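Long-range contacts in beta-glucanase (PDB 4LE4), which probably hydrolyses beta-glucans as a fungal glycoside hydrolase of family GH131 and binds cellotriose: residues T151-E156 with R189-V194; L143-G148 with V176-S181; L46-K51 with S58-K63. One frame throughout, in Å; residues are numbered along the deposited sequence.

Interaction 1 (T151-E156 with R189-V194); sequences TQWSVE and RKVAPV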
ATOM      1  N   THR A 151       6.218  -0.183  16.146  1.00 12.98           N
ATOM      2  CA  THR A 151       6.636   0.949  15.294  1.00 12.54           C
ATOM      3  C   THR A 151       8.164   1.104  15.269  1.00 14.37           C
ATOM      4  O   THR A 151       8.835   1.195  16.321  1.00 12.63           O
ATOM      5  CB  THR A 151       6.007   2.267  15.780  1.00 13.28           C
ATOM      6  OG1 THR A 151       4.589   2.185  15.614  1.00 15.61           O
ATOM      7  CG2 THR A 151       6.564   3.480  15.011  1.00 13.22           C
ATOM      8  N   GLN A 152       8.725   1.152  14.068  1.00 10.52           N
ATOM      9  CA  GLN A 152      10.172   1.294  13.915  1.00 12.42           C
ATOM     10  C   GLN A 152      10.558   2.642  13.324  1.00 12.04           C
ATOM     11  O   GLN A 152      11.717   3.043  13.388  1.00 13.65           O
ATOM     12  CB  GLN A 152      10.710   0.217  12.990  1.00 12.95           C
ATOM     13  CG  GLN A 152      10.354  -1.186  13.388  1.00 15.23           C
ATOM     14  CD  GLN A 152      11.066  -1.615  14.640  1.00 19.59           C
ATOM     15  OE1 GLN A 152      12.270  -1.413  14.789  1.00 18.88           O
ATOM     16  NE2 GLN A 152      10.318  -2.216  15.560  1.00 25.42           N
ATOM     17  N   TRP A 153       9.585   3.330  12.735  1.00 10.66           N
ATOM     18  CA  TRP A 153       9.855   4.620  12.102  1.00 10.43           C
ATOM     19  C   TRP A 153       8.503   5.329  11.979  1.00  9.94           C
ATOM     20  O   TRP A 153       7.483   4.673  11.872  1.00  8.03           O
ATOM     21  CB  TRP A 153      10.434   4.350  10.699  1.00 11.84           C
ATOM     22  CG  TRP A 153      10.582   5.565   9.839  1.00 14.68           C
ATOM     23  CD1 TRP A 153      11.689   6.355   9.703  1.00 16.92           C
ATOM     24  CD2 TRP A 153       9.579   6.118   8.986  1.00 14.29           C
ATOM     25  NE1 TRP A 153      11.431   7.366   8.799  1.00 17.20           N
ATOM     26  CE2 TRP A 153      10.143   7.239   8.346  1.00 16.94           C
ATOM     27  CE3 TRP A 153       8.256   5.765   8.696  1.00 15.16           C
ATOM     28  CZ2 TRP A 153       9.425   8.021   7.420  1.00 18.07           C
ATOM     29  CZ3 TRP A 153       7.533   6.547   7.768  1.00 17.08           C
ATOM     30  CH2 TRP A 153       8.133   7.659   7.145  1.00 17.20           C
ATOM     31  N   SER A 154       8.485   6.656  12.033  1.00 10.38           N
ATOM     32  CA  SER A 154       7.216   7.362  11.844  1.00 10.71           C
ATOM     33  C   SER A 154       7.481   8.803  11.372  1.00 11.27           C
ATOM     34  O   SER A 154       8.603   9.311  11.468  1.00 12.29           O
ATOM     35  CB  SER A 154       6.378   7.351  13.141  1.00 10.39           C
ATOM     36  OG  SER A 154       7.055   7.999  14.205  1.00 11.09           O
ATOM     37  N   VAL A 155       6.465   9.458  10.836  1.00 11.19           N
ATOM     38  CA  VAL A 155       6.644  10.825  10.379  1.00 12.82           C
ATOM     39  C   VAL A 155       5.269  11.493  10.382  1.00 12.90           C
ATOM     40  O   VAL A 155       4.257  10.810  10.270  1.00 10.83           O
ATOM     41  CB  VAL A 155       7.262  10.840   8.943  1.00 14.14           C
ATOM     42  CG1 VAL A 155       6.304  10.221   7.958  1.00 14.94           C
ATOM     43  CG2 VAL A 155       7.635  12.234   8.541  1.00 17.28           C
ATOM     44  N   GLU A 156       5.234  12.814  10.553  1.00 13.93           N
ATOM     45  CA  GLU A 156       3.948  13.517  10.524  1.00 15.49           C
ATOM     46  C   GLU A 156       3.356  13.281   9.126  1.00 14.86           C
ATOM     47  O   GLU A 156       4.028  13.537   8.130  1.00 16.66           O
ATOM     48  CB  GLU A 156       4.164  15.012  10.712  1.00 20.11           C
ATOM     49  CG  GLU A 156       2.884  15.848  10.526  1.00 25.47           C
ATOM     50  CD  GLU A 156       1.812  15.501  11.540  1.00 29.08           C
ATOM     51  OE1 GLU A 156       2.178  15.035  12.643  1.00 33.26           O
ATOM     52  OE2 GLU A 156       0.604  15.710  11.255  1.00 32.18           O
ATOM     53  N   ARG A 189      17.711   4.294   2.701  1.00 13.90           N
ATOM     54  CA  ARG A 189      17.358   3.336   3.741  1.00 16.23           C
ATOM     55  C   ARG A 189      17.296   4.051   5.081  1.00 16.85           C
ATOM     56  O   ARG A 189      18.305   4.570   5.599  1.00 18.55           O
ATOM     57  CB  ARG A 189      18.365   2.194   3.823  1.00 18.61           C
ATOM     58  CG  ARG A 189      18.108   1.326   5.031  1.00 24.01           C
ATOM     59  CD  ARG A 189      19.305   0.451   5.369  1.00 28.12           C
ATOM     60  NE  ARG A 189      19.305  -0.745   4.547  1.00 31.49           N
ATOM     61  CZ  ARG A 189      20.203  -1.721   4.668  1.00 34.45           C
ATOM     62  NH1 ARG A 189      21.167  -1.612   5.583  1.00 33.14           N
ATOM     63  NH2 ARG A 189      20.124  -2.808   3.895  1.00 31.87           N
ATOM     64  N   LYS A 190      16.107   4.081   5.651  1.00 15.21           N
ATOM     65  CA  LYS A 190      15.921   4.774   6.903  1.00 13.39           C
ATOM     66  C   LYS A 190      15.923   3.893   8.153  1.00 15.11           C
ATOM     67  O   LYS A 190      16.068   4.409   9.267  1.00 14.79           O
ATOM     68  CB  LYS A 190      14.679   5.634   6.802  1.00 13.39           C
ATOM     69  CG  LYS A 190      14.921   6.746   5.742  1.00 13.07           C
ATOM     70  CD  LYS A 190      13.809   7.773   5.616  1.00 13.45           C
ATOM     71  CE  LYS A 190      14.160   8.749   4.460  1.00 15.59           C
ATOM     72  NZ  LYS A 190      13.151   9.834   4.270  1.00 11.48           N
ATOM     73  N   VAL A 191      15.743   2.590   7.963  1.00 13.31           N
ATOM     74  CA  VAL A 191      15.824   1.613   9.060  1.00 14.50           C
ATOM     75  C   VAL A 191      16.484   0.334   8.498  1.00 14.17           C
ATOM     76  O   VAL A 191      16.022  -0.247   7.507  1.00 14.22           O
ATOM     77  CB  VAL A 191      14.441   1.231   9.656  1.00 14.16           C
ATOM     78  CG1 VAL A 191      14.635   0.286  10.836  1.00 14.29           C
ATOM     79  CG2 VAL A 191      13.689   2.482  10.099  1.00 12.99           C
ATOM     80  N   ALA A 192      17.610  -0.046   9.090  1.00 15.90           N
ATOM     81  CA  ALA A 192      18.326  -1.265   8.705  1.00 15.98           C
ATOM     82  C   ALA A 192      17.390  -2.466   8.946  1.00 16.30           C
ATOM     83  O   ALA A 192      16.529  -2.422   9.830  1.00 16.94           O
ATOM     84  CB  ALA A 192      19.599  -1.407   9.562  1.00 18.03           C
ATOM     85  N   PRO A 193      17.565  -3.569   8.188  1.00 17.13           N
ATOM     86  CA  PRO A 193      16.685  -4.739   8.373  1.00 17.61           C
ATOM     87  C   PRO A 193      16.469  -5.175   9.817  1.00 19.01           C
ATOM     88  O   PRO A 193      17.439  -5.319  10.585  1.00 16.43           O
ATOM     89  CB  PRO A 193      17.356  -5.814   7.530  1.00 18.28           C
ATOM     90  CG  PRO A 193      17.967  -5.000   6.397  1.00 19.34           C
ATOM     91  CD  PRO A 193      18.579  -3.836   7.156  1.00 16.57           C
ATOM     92  N   VAL A 194      15.188  -5.368  10.154  1.00 15.67           N
ATOM     93  CA  VAL A 194      14.712  -5.770  11.473  1.00 15.67           C
ATOM     94  C   VAL A 194      14.214  -7.221  11.414  1.00 15.67           C
ATOM     95  O   VAL A 194      13.525  -7.597  10.466  1.00 13.25           O
ATOM     96  CB  VAL A 194      13.516  -4.871  11.907  1.00 16.60           C
ATOM     97  CG1 VAL A 194      12.976  -5.314  13.244  1.00 19.21           C
ATOM     98  CG2 VAL A 194      13.949  -3.441  11.954  1.00 17.92           C
TER
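Val191 packs against Trp153 and Gln152 of strand 150-156. Its CG2 methyl lies 3.8 Å from Trp153 CB. The same CG2 lies 3.9 Å from the backbone Gln152 O, so one branch meets two neighbouring residues. The chi1 of Val191, -177°, sets CG1 anti to the backbone N and leaves CG2, the branch beside the N, in contact with Trp153 CB. This is the close-packed part of the contact. The backbones stay well apart there, with Trp153 CA 7.3 Å from Val191 CA, and they share no hydrogen bond.

Each segment carries a classic beta bulge. Gln152 and Trp153 both face Trp145, while Lys190 and Val191 both face Phe178. The chain also turns a corner at Val191. The two strands belong to different antiparallel sheets of the sandwich, a fold consistent with the concanavalin clan. Each lies next to an inner strand, 142-147 or 175-182. The Trp153 indole also meets the rings of Phe178 and His180, both on strand 175-182 of the other sheet.

Toward the surface the packing thins out. Lys190 is exposed, and its extended chain crosses the Trp153 indole obliquely, with CD 4.0 Å from NE1. On the other side of Val191, Gln152 bends at chi2 (-70°). Its amide OE1 ends 3.9 Å from Val194 CG2, a van der Waals touch between a polar atom and a methyl. Gln152 NE2 makes a weak hydrogen bond to Gln150 O.

Interaction 2 (L143-G148 with V176-S181); sequences LRWCVG and VGFWHS
The Trp145 indole is sandwiched between Phe178 of the facing strand and Val147 of its own. Phe178 CB lies over one face, 3.4 Å from the centroid of the six-membered ring. Val147 CG2 sits above the opposite face, offset toward the rim. At the indole edge, near its plane, Val176 O approaches CH2 at 3.4 Å.

The Phe178 ring forms an offset stack with the five-membered ring of Trp145. Their centroids are 4.2 Å apart and their planes are tilted by 18°. The exchange is mutual: Trp145 CB lies 3.9 Å from the Phe178 ring centroid, over its face. With CG anti to the backbone N in both residues (chi1 173° in Trp145), each side chain runs out past the other's CB, and each CB lies over the partner's ring.

Val176 closes one end with both methyls. CG1 reaches Val147 CG2 at 3.5 Å, and CG2 reaches Trp145 CZ2 at 3.7 Å. The strands run nearly antiparallel, their axes 9.0 Å apart at closest, as packed layers of a beta-sandwich rather than paired neighbours. Strand 163-170 adds Val165 against Phe178 and Tyr167 against Trp145, while strand 188-195 brings Val191 onto Trp145 and Val194 onto Val147.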
ATOM      1  N   LEU A 143       2.312   8.718  10.339  1.00 12.26           N
ATOM      2  CA  LEU A 143       2.280   7.586   9.406  1.00  8.77           C
ATOM      3  C   LEU A 143       3.461   6.769   9.977  1.00  9.31           C
ATOM      4  O   LEU A 143       4.550   7.310  10.178  1.00  8.88           O
ATOM      5  CB  LEU A 143       2.615   8.031   7.983  1.00 10.17           C
ATOM      6  CG  LEU A 143       2.597   6.950   6.901  1.00  9.53           C
ATOM      7  CD1 LEU A 143       1.238   6.228   6.849  1.00 11.21           C
ATOM      8  CD2 LEU A 143       2.912   7.623   5.552  1.00 12.77           C
ATOM      9  N   ARG A 144       3.257   5.484  10.217  1.00  9.09           N
ATOM     10  CA  ARG A 144       4.293   4.645  10.834  1.00 10.22           C
ATOM     11  C   ARG A 144       4.612   3.421  10.010  1.00  8.98           C
ATOM     12  O   ARG A 144       3.746   2.875   9.329  1.00 10.16           O
ATOM     13  CB  ARG A 144       3.786   4.093  12.161  1.00 12.47           C
ATOM     14  CG  ARG A 144       3.268   5.114  13.161  1.00 18.00           C
ATOM     15  CD  ARG A 144       2.228   4.427  14.040  1.00 19.33           C
ATOM     16  NE  ARG A 144       1.697   5.267  15.116  1.00 22.37           N
ATOM     17  CZ  ARG A 144       2.185   5.293  16.356  1.00 25.12           C
ATOM     18  NH1 ARG A 144       1.622   6.074  17.277  1.00 28.04           N
ATOM     19  NH2 ARG A 144       3.242   4.553  16.684  1.00 23.56           N
ATOM     20  N   TRP A 145       5.850   2.969  10.121  1.00  7.69           N
ATOM     21  CA  TRP A 145       6.248   1.718   9.495  1.00  8.22           C
ATOM     22  C   TRP A 145       6.403   0.774  10.690  1.00  8.40           C
ATOM     23  O   TRP A 145       7.145   1.078  11.616  1.00  8.71           O
ATOM     24  CB  TRP A 145       7.587   1.854   8.780  1.00  8.93           C
ATOM     25  CG  TRP A 145       8.077   0.528   8.279  1.00 10.96           C
ATOM     26  CD1 TRP A 145       7.452  -0.307   7.381  1.00 12.18           C
ATOM     27  CD2 TRP A 145       9.300  -0.128   8.655  1.00 10.85           C
ATOM     28  NE1 TRP A 145       8.222  -1.433   7.183  1.00 10.43           N
ATOM     29  CE2 TRP A 145       9.355  -1.348   7.947  1.00 11.58           C
ATOM     30  CE3 TRP A 145      10.347   0.202   9.525  1.00 12.33           C
ATOM     31  CZ2 TRP A 145      10.429  -2.252   8.080  1.00 10.53           C
ATOM     32  CZ3 TRP A 145      11.422  -0.698   9.669  1.00 11.26           C
ATOM     33  CH2 TRP A 145      11.447  -1.906   8.943  1.00  9.65           C
ATOM     34  N   CYS A 146       5.718  -0.359  10.660  1.00  9.53           N
ATOM     35  CA  CYS A 146       5.755  -1.332  11.742  1.00 10.25           C
ATOM     36  C   CYS A 146       6.327  -2.668  11.265  1.00 10.51           C
ATOM     37  O   CYS A 146       6.229  -3.023  10.067  1.00  7.96           O
ATOM     38  CB  CYS A 146       4.342  -1.596  12.255  1.00 11.22           C
ATOM     39  SG  CYS A 146       3.567  -0.096  12.866  1.00 16.82           S
ATOM     40  N   VAL A 147       6.919  -3.386  12.221  1.00  9.81           N
ATOM     41  CA  VAL A 147       7.469  -4.722  11.990  1.00  9.46           C
ATOM     42  C   VAL A 147       6.970  -5.534  13.179  1.00 11.78           C
ATOM     43  O   VAL A 147       7.237  -5.182  14.331  1.00 10.95           O
ATOM     44  CB  VAL A 147       9.026  -4.740  11.968  1.00 11.34           C
ATOM     45  CG1 VAL A 147       9.512  -6.176  11.784  1.00 11.85           C
ATOM     46  CG2 VAL A 147       9.535  -3.847  10.848  1.00 13.53           C
ATOM     47  N   GLY A 148       6.207  -6.581  12.899  1.00 11.19           N
ATOM     48  CA  GLY A 148       5.656  -7.384  13.981  1.00 13.89           C
ATOM     49  C   GLY A 148       4.760  -6.560  14.887  1.00 13.98           C
ATOM     50  O   GLY A 148       4.626  -6.839  16.079  1.00 14.14           O
ATOM     51  N   VAL A 176      13.348  -7.412   7.633  1.00 12.22           N
ATOM     52  CA  VAL A 176      12.714  -6.416   6.759  1.00 12.48           C
ATOM     53  C   VAL A 176      13.322  -5.056   7.055  1.00 12.52           C
ATOM     54  O   VAL A 176      13.364  -4.620   8.217  1.00 14.75           O
ATOM     55  CB  VAL A 176      11.176  -6.360   6.950  1.00 15.49           C
ATOM     56  CG1 VAL A 176      10.853  -6.018   8.380  1.00 18.52           C
ATOM     57  CG2 VAL A 176      10.540  -5.316   5.973  1.00 14.61           C
ATOM     58  N   GLY A 177      13.788  -4.403   5.994  1.00 10.63           N
ATOM     59  CA  GLY A 177      14.397  -3.081   6.075  1.00 10.60           C
ATOM     60  C   GLY A 177      13.437  -2.078   5.426  1.00 10.47           C
ATOM     61  O   GLY A 177      12.558  -2.469   4.659  1.00 10.75           O
ATOM     62  N   PHE A 178      13.641  -0.800   5.697  1.00  7.99           N
ATOM     63  CA  PHE A 178      12.729   0.227   5.227  1.00  9.92           C
ATOM     64  C   PHE A 178      13.425   1.325   4.440  1.00  9.16           C
ATOM     65  O   PHE A 178      14.316   1.993   4.959  1.00 10.01           O
ATOM     66  CB  PHE A 178      12.021   0.809   6.460  1.00  8.59           C
ATOM     67  CG  PHE A 178      11.022   1.903   6.149  1.00  9.92           C
ATOM     68  CD1 PHE A 178       9.807   1.601   5.546  1.00 12.00           C
ATOM     69  CD2 PHE A 178      11.282   3.204   6.544  1.00 11.20           C
ATOM     70  CE1 PHE A 178       8.849   2.596   5.358  1.00 10.38           C
ATOM     71  CE2 PHE A 178      10.344   4.208   6.366  1.00 11.73           C
ATOM     72  CZ  PHE A 178       9.126   3.893   5.772  1.00 10.94           C
ATOM     73  N   TRP A 179      13.011   1.493   3.187  1.00  9.44           N
ATOM     74  CA  TRP A 179      13.542   2.539   2.304  1.00 11.70           C
ATOM     75  C   TRP A 179      12.393   3.536   2.116  1.00 10.47           C
ATOM     76  O   TRP A 179      11.231   3.140   2.044  1.00  8.19           O
ATOM     77  CB  TRP A 179      13.955   1.949   0.964  1.00 10.91           C
ATOM     78  CG  TRP A 179      15.137   1.059   1.086  1.00 13.73           C
ATOM     79  CD1 TRP A 179      15.175  -0.197   1.621  1.00 13.90           C
ATOM     80  CD2 TRP A 179      16.471   1.354   0.646  1.00 13.35           C
ATOM     81  NE1 TRP A 179      16.461  -0.710   1.537  1.00 14.29           N
ATOM     82  CE2 TRP A 179      17.272   0.224   0.947  1.00 13.85           C
ATOM     83  CE3 TRP A 179      17.063   2.470   0.023  1.00 11.13           C
ATOM     84  CZ2 TRP A 179      18.650   0.167   0.643  1.00 15.47           C
ATOM     85  CZ3 TRP A 179      18.428   2.421  -0.279  1.00 12.51           C
ATOM     86  CH2 TRP A 179      19.206   1.274   0.031  1.00 12.91           C
ATOM     87  N   HIS A 180      12.719   4.823   2.058  1.00  9.91           N
ATOM     88  CA  HIS A 180      11.671   5.830   1.986  1.00  9.44           C
ATOM     89  C   HIS A 180      12.159   7.147   1.441  1.00  7.62           C
ATOM     90  O   HIS A 180      13.330   7.454   1.534  1.00  8.78           O
ATOM     91  CB  HIS A 180      11.169   6.064   3.430  1.00  8.05           C
ATOM     92  CG  HIS A 180      10.290   7.283   3.620  1.00  9.16           C
ATOM     93  ND1 HIS A 180       8.919   7.262   3.463  1.00 12.42           N
ATOM     94  CD2 HIS A 180      10.604   8.553   3.972  1.00  5.58           C
ATOM     95  CE1 HIS A 180       8.426   8.467   3.702  1.00  6.39           C
ATOM     96  NE2 HIS A 180       9.427   9.267   4.012  1.00 11.57           N
ATOM     97  N   SER A 181      11.240   7.914   0.869  1.00  9.22           N
ATOM     98  CA  SER A 181      11.538   9.274   0.446  1.00 10.16           C
ATOM     99  C   SER A 181      10.192   9.960   0.283  1.00  6.38           C
ATOM    100  O   SER A 181       9.153   9.308   0.267  1.00  6.89           O
ATOM    101  CB  SER A 181      12.274   9.334  -0.888  1.00 10.69           C
ATOM    102  OG  SER A 181      11.382   9.025  -1.933  1.00 10.05           O
TER

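Interaction 3 (L46-K51 with S58-K63); sequences LSPDYK and SRQGAK
Lys51 lies along the backbone of residues 58-61. Its CB is 3.7 Å from Gly61 N. A chi1 of 68° places CG between the backbone N and the carbonyl carbon, and the chain then runs extended. CD passes 3.1 Å from Ser58 O, and CE follows at 3.5 Å. At the tip, NZ gives that oxygen a 2.8 Å hydrogen bond, nearly along the C=O axis. NZ also bonds to Asp55 O and to a water that donates to Arg59 O. Two carbonyl oxygens and the water probably stabilise the ammonium charge.

The Tyr50 ring lies between Lys63 CB, a CH-pi contact 4.0 Å from its centroid, and Ser47 CB on the opposite face. Lys63 bends at chi3 to bring NZ to Tyr50 OH, a weak bond.

Ser47 and Gly61 form an antiparallel hydrogen-bonded pair: Gly61 N is 2.8 Å from Ser47 O, and Ser47 N bonds to Gly61 O. Tyr50 N reaches Ser47 O from the other face of its carbonyl plane. Gly61, lacking a side chain, lets Tyr50 O approach its CA to 3.6 Å. Leu46 CD2 packs on Ala62 CB, 3.6 Å away. The Gln60 side chain runs roughly perpendicular to Leu46, with OE1 near its CB.

Asp49 N bonds to Ser47 OG in an ST turn where strand 44-47 ends. Edge strand 44-47 and strand 61-66 form an antiparallel pair, joined by a loop.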
ATOM      1  N   LEU A  46      -8.888   5.276 -11.231  1.00 10.32           N
ATOM      2  CA  LEU A  46      -7.568   5.615 -11.734  1.00  9.77           C
ATOM      3  C   LEU A  46      -7.588   6.967 -12.438  1.00 11.35           C
ATOM      4  O   LEU A  46      -8.586   7.329 -13.082  1.00 12.17           O
ATOM      5  CB  LEU A  46      -7.096   4.577 -12.760  1.00  9.69           C
ATOM      6  CG  LEU A  46      -7.183   3.097 -12.394  1.00 11.53           C
ATOM      7  CD1 LEU A  46      -6.743   2.217 -13.576  1.00 13.36           C
ATOM      8  CD2 LEU A  46      -6.279   2.845 -11.169  1.00 11.45           C
ATOM      9  N   SER A  47      -6.481   7.688 -12.321  1.00 10.76           N
ATOM     10  CA  SER A  47      -6.314   8.978 -12.970  1.00 11.45           C
ATOM     11  C   SER A  47      -4.873   9.438 -12.885  1.00 13.32           C
ATOM     12  O   SER A  47      -4.145   9.101 -11.937  1.00 12.33           O
ATOM     13  CB  SER A  47      -7.224  10.036 -12.327  1.00 13.57           C
ATOM     14  OG  SER A  47      -6.952  11.323 -12.854  1.00 14.47           O
ATOM     15  N   PRO A  48      -4.416  10.181 -13.903  1.00 14.76           N
ATOM     16  CA  PRO A  48      -3.052  10.697 -13.904  1.00 15.44           C
ATOM     17  C   PRO A  48      -2.949  11.694 -12.753  1.00 15.82           C
ATOM     18  O   PRO A  48      -1.863  11.999 -12.286  1.00 15.75           O
ATOM     19  CB  PRO A  48      -2.949  11.406 -15.260  1.00 17.42           C
ATOM     20  CG  PRO A  48      -3.925  10.653 -16.111  1.00 18.19           C
ATOM     21  CD  PRO A  48      -5.096  10.514 -15.168  1.00 16.76           C
ATOM     22  N   ASP A  49      -4.091  12.193 -12.279  1.00 15.92           N
ATOM     23  CA  ASP A  49      -4.068  13.167 -11.213  1.00 15.97           C
ATOM     24  C   ASP A  49      -3.889  12.521  -9.856  1.00 15.22           C
ATOM     25  O   ASP A  49      -3.706  13.213  -8.874  1.00 16.05           O
ATOM     26  CB  ASP A  49      -5.364  13.989 -11.173  1.00 19.94           C
ATOM     27  CG  ASP A  49      -5.686  14.672 -12.519  1.00 26.66           C
ATOM     28  OD1 ASP A  49      -4.754  14.927 -13.309  1.00 28.71           O
ATOM     29  OD2 ASP A  49      -6.879  14.964 -12.769  1.00 29.30           O
ATOM     30  N   TYR A  50      -3.931  11.203  -9.813  1.00 13.63           N
ATOM     31  CA  TYR A  50      -3.856  10.495  -8.539  1.00 13.28           C
ATOM     32  C   TYR A  50      -2.512   9.861  -8.239  1.00 12.57           C
ATOM     33  O   TYR A  50      -2.420   9.062  -7.312  1.00 13.64           O
ATOM     34  CB  TYR A  50      -4.919   9.394  -8.513  1.00 12.82           C
ATOM     35  CG  TYR A  50      -6.352   9.851  -8.672  1.00 11.41           C
ATOM     36  CD1 TYR A  50      -6.733  11.158  -8.372  1.00 12.00           C
ATOM     37  CD2 TYR A  50      -7.333   8.946  -9.053  1.00 13.20           C
ATOM     38  CE1 TYR A  50      -8.068  11.554  -8.445  1.00 13.68           C
ATOM     39  CE2 TYR A  50      -8.671   9.327  -9.120  1.00 14.54           C
ATOM     40  CZ  TYR A  50      -9.029  10.631  -8.813  1.00 13.86           C
ATOM     41  OH  TYR A  50     -10.371  11.006  -8.875  1.00 15.31           O
ATOM     42  N   LYS A  51      -1.486  10.164  -9.027  1.00 12.03           N
ATOM     43  CA  LYS A  51      -0.149   9.577  -8.800  1.00 11.45           C
ATOM     44  C   LYS A  51       0.873  10.611  -8.370  1.00 12.34           C
ATOM     45  O   LYS A  51       0.613  11.819  -8.405  1.00 12.41           O
ATOM     46  CB  LYS A  51       0.401   8.966 -10.089  1.00 12.39           C
ATOM     47  CG  LYS A  51       0.721  10.021 -11.136  1.00 14.89           C
ATOM     48  CD  LYS A  51       1.539   9.463 -12.295  1.00 17.62           C
ATOM     49  CE  LYS A  51       2.141  10.604 -13.134  1.00 17.03           C
ATOM     50  NZ  LYS A  51       3.054  10.060 -14.139  1.00 17.83           N
ATOM     51  N   SER A  58       4.695   5.542 -13.860  1.00 13.61           N
ATOM     52  CA  SER A  58       3.285   5.182 -13.645  1.00 13.92           C
ATOM     53  C   SER A  58       2.429   6.153 -14.451  1.00 14.70           C
ATOM     54  O   SER A  58       2.580   7.355 -14.302  1.00 15.51           O
ATOM     55  CB  SER A  58       2.910   5.337 -12.168  1.00 15.00           C
ATOM     56  OG  SER A  58       3.585   4.393 -11.363  1.00 13.79           O
ATOM     57  N   ARG A  59       1.555   5.644 -15.314  1.00 13.80           N
ATOM     58  CA  ARG A  59       0.721   6.549 -16.113  1.00 14.43           C
ATOM     59  C   ARG A  59      -0.428   7.133 -15.291  1.00 12.75           C
ATOM     60  O   ARG A  59      -0.751   8.324 -15.390  1.00 13.80           O
ATOM     61  CB  ARG A  59       0.155   5.815 -17.332  1.00 14.55           C
ATOM     62  CG  ARG A  59      -0.753   6.701 -18.180  1.00 16.68           C
ATOM     63  CD  ARG A  59      -1.039   6.029 -19.509  1.00 16.51           C
ATOM     64  NE  ARG A  59      -1.498   4.653 -19.374  1.00 15.73           N
ATOM     65  CZ  ARG A  59      -2.741   4.278 -19.107  1.00 17.12           C
ATOM     66  NH1 ARG A  59      -3.714   5.169 -18.921  1.00 18.78           N
ATOM     67  NH2 ARG A  59      -3.027   2.983 -19.084  1.00 19.68           N
ATOM     68  N   GLN A  60      -1.034   6.299 -14.458  1.00 11.14           N
ATOM     69  CA  GLN A  60      -2.143   6.743 -13.648  1.00 11.05           C
ATOM     70  C   GLN A  60      -1.923   6.254 -12.205  1.00 12.36           C
ATOM     71  O   GLN A  60      -1.251   5.268 -12.001  1.00 13.15           O
ATOM     72  CB  GLN A  60      -3.431   6.126 -14.152  1.00 11.51           C
ATOM     73  CG  GLN A  60      -3.915   6.597 -15.511  1.00 11.36           C
ATOM     74  CD  GLN A  60      -5.321   6.157 -15.770  1.00 11.50           C
ATOM     75  OE1 GLN A  60      -5.577   5.008 -16.188  1.00 14.75           O
ATOM     76  NE2 GLN A  60      -6.261   7.060 -15.518  1.00 12.21           N
ATOM     77  N   GLY A  61      -2.504   6.953 -11.242  1.00 12.28           N
ATOM     78  CA  GLY A  61      -2.433   6.525  -9.853  1.00 10.84           C
ATOM     79  C   GLY A  61      -3.836   6.030  -9.536  1.00 12.67           C
ATOM     80  O   GLY A  61      -4.770   6.188 -10.326  1.00 12.94           O
ATOM     81  N   ALA A  62      -4.016   5.434  -8.364  1.00 11.82           N
ATOM     82  CA  ALA A  62      -5.316   4.939  -7.989  1.00 10.58           C
ATOM     83  C   ALA A  62      -5.822   5.605  -6.721  1.00 12.74           C
ATOM     84  O   ALA A  62      -5.087   5.728  -5.740  1.00 10.90           O
ATOM     85  CB  ALA A  62      -5.246   3.418  -7.778  1.00 10.09           C
ATOM     86  N   LYS A  63      -7.065   6.074  -6.750  1.00 12.04           N
ATOM     87  CA  LYS A  63      -7.649   6.602  -5.527  1.00 10.41           C
ATOM     88  C   LYS A  63      -8.390   5.391  -4.962  1.00  9.96           C
ATOM     89  O   LYS A  63      -9.241   4.809  -5.639  1.00 10.47           O
ATOM     90  CB  LYS A  63      -8.660   7.717  -5.820  1.00 11.11           C
ATOM     91  CG  LYS A  63      -9.350   8.206  -4.536  1.00 10.53           C
ATOM     92  CD  LYS A  63     -10.153   9.490  -4.824  1.00 15.97           C
ATOM     93  CE  LYS A  63     -11.235   9.256  -5.804  1.00 16.73           C
ATOM     94  NZ  LYS A  63     -12.026  10.544  -5.937  1.00 24.60           N
TER
HETATM   95  O   HOH W   1       0.945  10.295 -16.350  1.00 26.85           O

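Interactions 1 and 2 form one block, their centres 5 Å apart. Both bridge the two sheets of the sandwich, and they draw on adjacent strands: 142-147 with 150-156 in one sheet, 175-182 with 188-195 in the other. Interaction 2 is the buried, aromatic core of that block. Interaction 1 is its thinner surface margin, with one indole among aliphatic and polar chains and less surface buried. Interaction 3 lies about 12 Å from interaction 2 by nearest atoms, on the opposite side of the chain's centre. It joins strands within a single sheet, the one that also holds 175-182 and 188-195. There backbone and lysine hydrogen bonds take the place of packing between sheets.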